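Local coordinates for protein BrkA autotransporter (Bordetella pertussis, PDB 3QQ2) that forms the outer-membrane beta-barrel pore that translocates its passenger domain, while the whole protein inhibits the classical pathway of complement activation, at residues Ser29-Ile34 with Ile272-His277; Gly215-Phe220 with Arg241-Ala246. The protein carries 1 engineered substitution. One frame throughout, in Å; residues are numbered along the deposited sequence.

Both contacts are antiparallel seams in the wall of the autotransporter beta-barrel, with centres about 12 Å apart. Contact 1 closes the barrel by joining the first strand to the last, whereas contact 2 joins strands 207-221 and 241-252, which follow each other in the chain. Strand 256-267 lies between them, paired with 241-252 on one side and 271-282 on the other. Across it, the pore-facing side chains of the two contacts meet directly: Ile272 CD1 packs 3.6 Å from Arg241 NE. Glu263 of that middle strand is shared, since its side chain touches Ser275 of contact 1 and its carboxylate approaches that of Glu243 in contact 2.

Contact 1: residues Ser29-Ile34 with Ile272-His277; sequences SERQQI and IPWSFH
Ser29 and Phe276 form an antiparallel hydrogen-bonded pair in the seam that closes the beta-barrel, where the first strand meets the last. Two backbone bonds define it: Ser29 N to Phe276 O at 3.0 Å and Phe276 N to Ser29 O at 2.9 Å. Farther along, Arg31 N donates to Trp274 O over 2.8 Å, next to the corner that the last strand turns at Pro273. The axes of the two short segments run at 167° to each other.

One polar side-chain bond lies on the pore-facing side. Ser275 OG donates to Glu30 OE1 at 2.6 Å, and OE1 accepts with its anti lone pair, turned away from OE2. Glu30 reaches it with CG anti to the backbone N (chi1 169°), while its methylene CG packs against Ile272 CG2; Gln32 CG lies alongside Ile272 CG1.

Aromatic packing occupies the outer side. The Trp274 indole lies against the first strand, its six-membered ring receiving a CH-pi contact from Arg31 CB, 3.7 Å from the centroid and 20° off the normal. Tyr262, on the next strand, meets the ring of Phe276. At the indole edge, in the ring plane, Ser29 OG sits 3.2 Å from Trp274 CZ3.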
loop_
_atom_site.group_PDB
_atom_site.type_symbol
_atom_site.label_atom_id
_atom_site.label_comp_id
_atom_site.label_asym_id
_atom_site.label_seq_id
_atom_site.Cartn_x
_atom_site.Cartn_y
_atom_site.Cartn_z
ATOM N N SER A 29 -13.616 -26.250 -7.434
ATOM C CA SER A 29 -13.931 -25.231 -6.455
ATOM C C SER A 29 -13.571 -25.700 -5.048
ATOM O O SER A 29 -14.019 -26.741 -4.602
ATOM C CB SER A 29 -15.410 -24.913 -6.529
ATOM O OG SER A 29 -15.784 -24.110 -5.440
ATOM N N GLU A 30 -12.773 -24.926 -4.335
ATOM C CA GLU A 30 -12.261 -25.383 -3.054
ATOM C C GLU A 30 -12.302 -24.271 -2.038
ATOM O O GLU A 30 -11.771 -23.205 -2.309
ATOM C CB GLU A 30 -10.826 -25.848 -3.252
ATOM C CG GLU A 30 -10.069 -26.096 -1.996
ATOM C CD GLU A 30 -8.823 -26.903 -2.244
ATOM O OE1 GLU A 30 -8.947 -28.131 -2.501
ATOM O OE2 GLU A 30 -7.717 -26.308 -2.169
ATOM N N ARG A 31 -12.917 -24.495 -0.878
ATOM C CA ARG A 31 -12.883 -23.472 0.179
ATOM C C ARG A 31 -11.772 -23.671 1.192
ATOM O O ARG A 31 -11.740 -24.667 1.920
ATOM C CB ARG A 31 -14.217 -23.295 0.908
ATOM C CG ARG A 31 -14.212 -22.056 1.806
ATOM C CD ARG A 31 -15.536 -21.853 2.524
ATOM N NE ARG A 31 -15.535 -20.644 3.339
ATOM C CZ ARG A 31 -15.485 -19.411 2.838
ATOM N NH1 ARG A 31 -15.484 -18.353 3.648
ATOM N NH2 ARG A 31 -15.424 -19.224 1.522
ATOM N N GLN A 32 -10.882 -22.691 1.268
ATOM C CA GLN A 32 -9.829 -22.738 2.262
ATOM C C GLN A 32 -10.169 -21.832 3.416
ATOM O O GLN A 32 -10.625 -20.710 3.210
ATOM C CB GLN A 32 -8.486 -22.395 1.635
ATOM C CG GLN A 32 -8.029 -23.516 0.708
ATOM C CD GLN A 32 -7.040 -23.095 -0.355
ATOM O OE1 GLN A 32 -5.899 -22.709 -0.058
ATOM N NE2 GLN A 32 -7.457 -23.205 -1.615
ATOM N N GLN A 33 -10.013 -22.368 4.626
ATOM C CA GLN A 33 -10.003 -21.587 5.860
ATOM C C GLN A 33 -8.578 -21.629 6.366
ATOM O O GLN A 33 -8.183 -22.569 7.057
ATOM C CB GLN A 33 -10.908 -22.192 6.927
ATOM C CG GLN A 33 -12.366 -22.305 6.565
ATOM C CD GLN A 33 -13.148 -23.098 7.593
ATOM O OE1 GLN A 33 -12.815 -24.245 7.919
ATOM N NE2 GLN A 33 -14.201 -22.489 8.109
ATOM N N ILE A 34 -7.790 -20.633 5.979
ATOM C CA ILE A 34 -6.421 -20.522 6.459
ATOM C C ILE A 34 -6.389 -19.589 7.673
ATOM O O ILE A 34 -7.052 -18.551 7.708
ATOM C CB ILE A 34 -5.395 -20.246 5.301
ATOM C CG1 ILE A 34 -4.415 -19.110 5.624
ATOM C CG2 ILE A 34 -6.109 -20.018 3.973
ATOM C CD1 ILE A 34 -3.157 -19.576 6.374
ATOM N N ILE A 272 -9.695 -27.111 4.875
ATOM C CA ILE A 272 -10.458 -27.115 3.629
ATOM C C ILE A 272 -11.801 -27.837 3.800
ATOM O O ILE A 272 -11.925 -29.010 3.479
ATOM C CB ILE A 272 -9.632 -27.755 2.503
ATOM C CG1 ILE A 272 -8.359 -26.939 2.265
ATOM C CG2 ILE A 272 -10.459 -27.886 1.260
ATOM C CD1 ILE A 272 -7.226 -27.682 1.611
ATOM N N PRO A 273 -12.823 -27.129 4.303
ATOM C CA PRO A 273 -14.069 -27.819 4.596
ATOM C C PRO A 273 -14.647 -28.524 3.389
ATOM O O PRO A 273 -15.393 -29.489 3.571
ATOM C CB PRO A 273 -14.997 -26.691 5.033
ATOM C CG PRO A 273 -14.085 -25.662 5.553
ATOM C CD PRO A 273 -12.907 -25.701 4.646
ATOM N N TRP A 274 -14.322 -28.044 2.180
ATOM C CA TRP A 274 -14.756 -28.693 0.932
ATOM C C TRP A 274 -13.964 -28.328 -0.296
ATOM O O TRP A 274 -13.526 -27.213 -0.448
ATOM C CB TRP A 274 -16.249 -28.491 0.658
ATOM C CG TRP A 274 -16.721 -27.103 0.720
ATOM C CD1 TRP A 274 -17.309 -26.488 1.784
ATOM C CD2 TRP A 274 -16.693 -26.141 -0.339
ATOM N NE1 TRP A 274 -17.632 -25.183 1.464
ATOM C CE2 TRP A 274 -17.263 -24.945 0.166
ATOM C CE3 TRP A 274 -16.232 -26.164 -1.666
ATOM C CZ2 TRP A 274 -17.385 -23.790 -0.604
ATOM C CZ3 TRP A 274 -16.343 -25.006 -2.431
ATOM C CH2 TRP A 274 -16.921 -23.838 -1.895
ATOM N N SER A 275 -13.811 -29.296 -1.187
ATOM C CA SER A 275 -13.059 -29.126 -2.401
ATOM C C SER A 275 -13.620 -30.111 -3.419
ATOM O O SER A 275 -13.441 -31.331 -3.277
ATOM C CB SER A 275 -11.587 -29.420 -2.128
ATOM O OG SER A 275 -10.861 -29.699 -3.323
ATOM N N PHE A 276 -14.298 -29.575 -4.435
ATOM C CA PHE A 276 -14.930 -30.364 -5.502
ATOM C C PHE A 276 -14.159 -30.257 -6.810
ATOM O O PHE A 276 -13.643 -29.199 -7.136
ATOM C CB PHE A 276 -16.363 -29.893 -5.730
ATOM C CG PHE A 276 -17.199 -29.842 -4.475
ATOM C CD1 PHE A 276 -17.554 -28.618 -3.904
ATOM C CD2 PHE A 276 -17.639 -31.021 -3.853
ATOM C CE1 PHE A 276 -18.336 -28.563 -2.721
ATOM C CE2 PHE A 276 -18.427 -30.979 -2.670
ATOM C CZ PHE A 276 -18.775 -29.753 -2.108
ATOM N N HIS A 277 -14.058 -31.367 -7.530
ATOM C CA HIS A 277 -13.534 -31.406 -8.892
ATOM C C HIS A 277 -14.500 -32.242 -9.720
ATOM O O HIS A 277 -14.938 -33.309 -9.291
ATOM C CB HIS A 277 -12.165 -32.090 -8.962
ATOM C CG HIS A 277 -11.055 -31.369 -8.259
ATOM N ND1 HIS A 277 -10.512 -31.814 -7.067
ATOM C CD2 HIS A 277 -10.340 -30.270 -8.604
ATOM C CE1 HIS A 277 -9.537 -31.000 -6.690
ATOM N NE2 HIS A 277 -9.412 -30.055 -7.606
#

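Contact 2: residues Gly215-Phe220 with Arg241-Ala246; sequences GWTQEF and RVELGA
Arg241 O is approached by three groups of the facing strand, of which Thr217 N donates a hydrogen bond at 3.0 Å (N-H...O 168°). Trp216 CA adds a CA-H...O contact at 3.4 Å, and the indole atom Trp216 CD1 comes in obliquely. This ladder continues at Gly215 and Glu243, whose amides bond reciprocally: Gly215 N reaches Glu243 O at 2.6 Å, and Glu243 N reaches Gly215 O. Trp216 and Val242 form the non-hydrogen-bonded pair between these two rungs. The result is an antiparallel pair of strands consecutive in the chain and adjacent in the barrel wall, the short segments running at 145°, N to C.

Trp216 and Val242 share the outer surface of the barrel wall, whereas Thr217, Arg241 and Glu243 turn to the pore. There Thr217 and Arg241 lie side by side, and the methyl Thr217 CG2 sits over the centre of one guanidinium face, 3.3 Å from Arg241 CZ. Thr217 OG1, anti to the backbone N (chi1 -158°), hydrogen-bonds with Gly190 O and Arg191 NH1; these bonds fix the rotation that leaves CG2 over the guanidinium. Arg241 NH2 makes a weak hydrogen bond, part of a salt bridge, to Glu243 OE1 at 3.5 Å. The Glu243 chain bends at chi2, bringing OE2 beside the backbone of Gly215 and Trp216.

Glu243 also has a long, weak ion pair with Arg191 and a nearby like charge in Glu263. Such a mixture suggests that the two arginines moderate carboxylate repulsion on the pore wall, and it is consistent with a hydrophilic channel.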
loop_
_atom_site.group_PDB
_atom_site.type_symbol
_atom_site.label_atom_id
_atom_site.label_comp_id
_atom_site.label_asym_id
_atom_site.label_seq_id
_atom_site.Cartn_x
_atom_site.Cartn_y
_atom_site.Cartn_z
ATOM N N GLY A 215 -4.628 -38.448 1.644
ATOM C CA GLY A 215 -3.483 -37.661 1.211
ATOM C C GLY A 215 -2.841 -36.766 2.245
ATOM O O GLY A 215 -3.500 -36.242 3.134
ATOM N N TRP A 216 -1.538 -36.598 2.113
ATOM C CA TRP A 216 -0.814 -35.609 2.872
ATOM C C TRP A 216 -0.201 -34.586 1.914
ATOM O O TRP A 216 0.212 -34.936 0.795
ATOM C CB TRP A 216 0.287 -36.288 3.662
ATOM C CG TRP A 216 1.193 -35.358 4.410
ATOM C CD1 TRP A 216 0.933 -34.730 5.603
ATOM C CD2 TRP A 216 2.517 -34.982 4.037
ATOM N NE1 TRP A 216 2.017 -33.979 5.989
ATOM C CE2 TRP A 216 3.003 -34.112 5.048
ATOM C CE3 TRP A 216 3.347 -35.298 2.951
ATOM C CZ2 TRP A 216 4.280 -33.554 5.003
ATOM C CZ3 TRP A 216 4.622 -34.738 2.902
ATOM C CH2 TRP A 216 5.071 -33.875 3.924
ATOM N N THR A 217 -0.153 -33.323 2.344
ATOM C CA THR A 217 0.585 -32.310 1.597
ATOM C C THR A 217 1.099 -31.174 2.467
ATOM O O THR A 217 0.470 -30.786 3.456
ATOM C CB THR A 217 -0.213 -31.754 0.403
ATOM O OG1 THR A 217 0.698 -31.197 -0.548
ATOM C CG2 THR A 217 -1.209 -30.689 0.832
ATOM N N GLN A 218 2.251 -30.647 2.082
ATOM C CA GLN A 218 2.852 -29.538 2.796
ATOM C C GLN A 218 3.394 -28.520 1.809
ATOM O O GLN A 218 3.368 -28.747 0.600
ATOM C CB GLN A 218 3.976 -30.043 3.706
ATOM C CG GLN A 218 5.131 -30.738 2.957
ATOM C CD GLN A 218 6.450 -30.700 3.729
ATOM O OE1 GLN A 218 7.497 -30.361 3.161
ATOM N NE2 GLN A 218 6.408 -31.044 5.027
ATOM N N GLU A 219 3.911 -27.414 2.339
ATOM C CA GLU A 219 4.401 -26.307 1.533
ATOM C C GLU A 219 5.592 -25.648 2.148
ATOM O O GLU A 219 5.430 -25.044 3.187
ATOM C CB GLU A 219 3.359 -25.192 1.503
ATOM C CG GLU A 219 2.105 -25.451 0.715
ATOM C CD GLU A 219 1.511 -24.169 0.164
ATOM O OE1 GLU A 219 1.991 -23.067 0.548
ATOM O OE2 GLU A 219 0.566 -24.274 -0.655
ATOM N N PHE A 220 6.768 -25.680 1.527
ATOM C CA PHE A 220 7.669 -24.562 1.811
ATOM C C PHE A 220 7.484 -23.439 0.797
ATOM O O PHE A 220 7.586 -23.655 -0.410
ATOM C CB PHE A 220 9.137 -24.937 2.065
ATOM C CG PHE A 220 9.814 -24.036 3.105
ATOM C CD1 PHE A 220 9.512 -24.162 4.478
ATOM C CD2 PHE A 220 10.730 -23.044 2.715
ATOM C CE1 PHE A 220 10.121 -23.327 5.447
ATOM C CE2 PHE A 220 11.348 -22.205 3.685
ATOM C CZ PHE A 220 11.037 -22.357 5.052
ATOM N N ARG A 241 -0.639 -30.748 6.250
ATOM C CA ARG A 241 -2.062 -31.136 6.394
ATOM C C ARG A 241 -2.402 -32.471 5.771
ATOM O O ARG A 241 -1.689 -32.957 4.895
ATOM C CB ARG A 241 -2.984 -30.106 5.749
ATOM C CG ARG A 241 -2.845 -30.006 4.266
ATOM C CD ARG A 241 -3.928 -29.140 3.738
ATOM N NE ARG A 241 -4.149 -29.407 2.324
ATOM C CZ ARG A 241 -3.704 -28.643 1.338
ATOM N NH1 ARG A 241 -3.004 -27.530 1.609
ATOM N NH2 ARG A 241 -3.970 -29.009 0.078
ATOM N N VAL A 242 -3.532 -33.026 6.204
ATOM C CA VAL A 242 -3.976 -34.343 5.758
ATOM C C VAL A 242 -5.312 -34.212 5.059
ATOM O O VAL A 242 -6.148 -33.400 5.458
ATOM C CB VAL A 242 -4.042 -35.381 6.926
ATOM C CG1 VAL A 242 -5.160 -35.056 7.917
ATOM C CG2 VAL A 242 -4.199 -36.795 6.388
ATOM N N GLU A 243 -5.492 -35.003 4.005
ATOM C CA GLU A 243 -6.703 -34.933 3.198
ATOM C C GLU A 243 -7.378 -36.288 2.935
ATOM O O GLU A 243 -6.721 -37.323 2.704
ATOM C CB GLU A 243 -6.474 -34.113 1.913
ATOM C CG GLU A 243 -5.345 -34.608 1.018
ATOM C CD GLU A 243 -4.379 -33.527 0.562
ATOM O OE1 GLU A 243 -4.805 -32.393 0.238
ATOM O OE2 GLU A 243 -3.166 -33.820 0.517
ATOM N N LEU A 244 -8.709 -36.236 3.017
ATOM C CA LEU A 244 -9.617 -37.380 2.897
ATOM C C LEU A 244 -10.709 -37.018 1.920
ATOM O O LEU A 244 -11.331 -35.956 2.031
ATOM C CB LEU A 244 -10.280 -37.695 4.238
ATOM C CG LEU A 244 -9.522 -38.515 5.282
ATOM C CD1 LEU A 244 -9.117 -39.877 4.717
ATOM C CD2 LEU A 244 -8.315 -37.755 5.805
ATOM N N GLY A 245 -10.952 -37.907 0.969
ATOM C CA GLY A 245 -11.940 -37.651 -0.060
ATOM C C GLY A 245 -12.306 -38.919 -0.780
ATOM O O GLY A 245 -11.770 -39.990 -0.482
ATOM N N ALA A 246 -13.217 -38.792 -1.732
ATOM C CA ALA A 246 -13.720 -39.923 -2.479
ATOM C C ALA A 246 -14.121 -39.424 -3.848
ATOM O O ALA A 246 -14.552 -38.279 -3.982
ATOM C CB ALA A 246 -14.914 -40.493 -1.777
#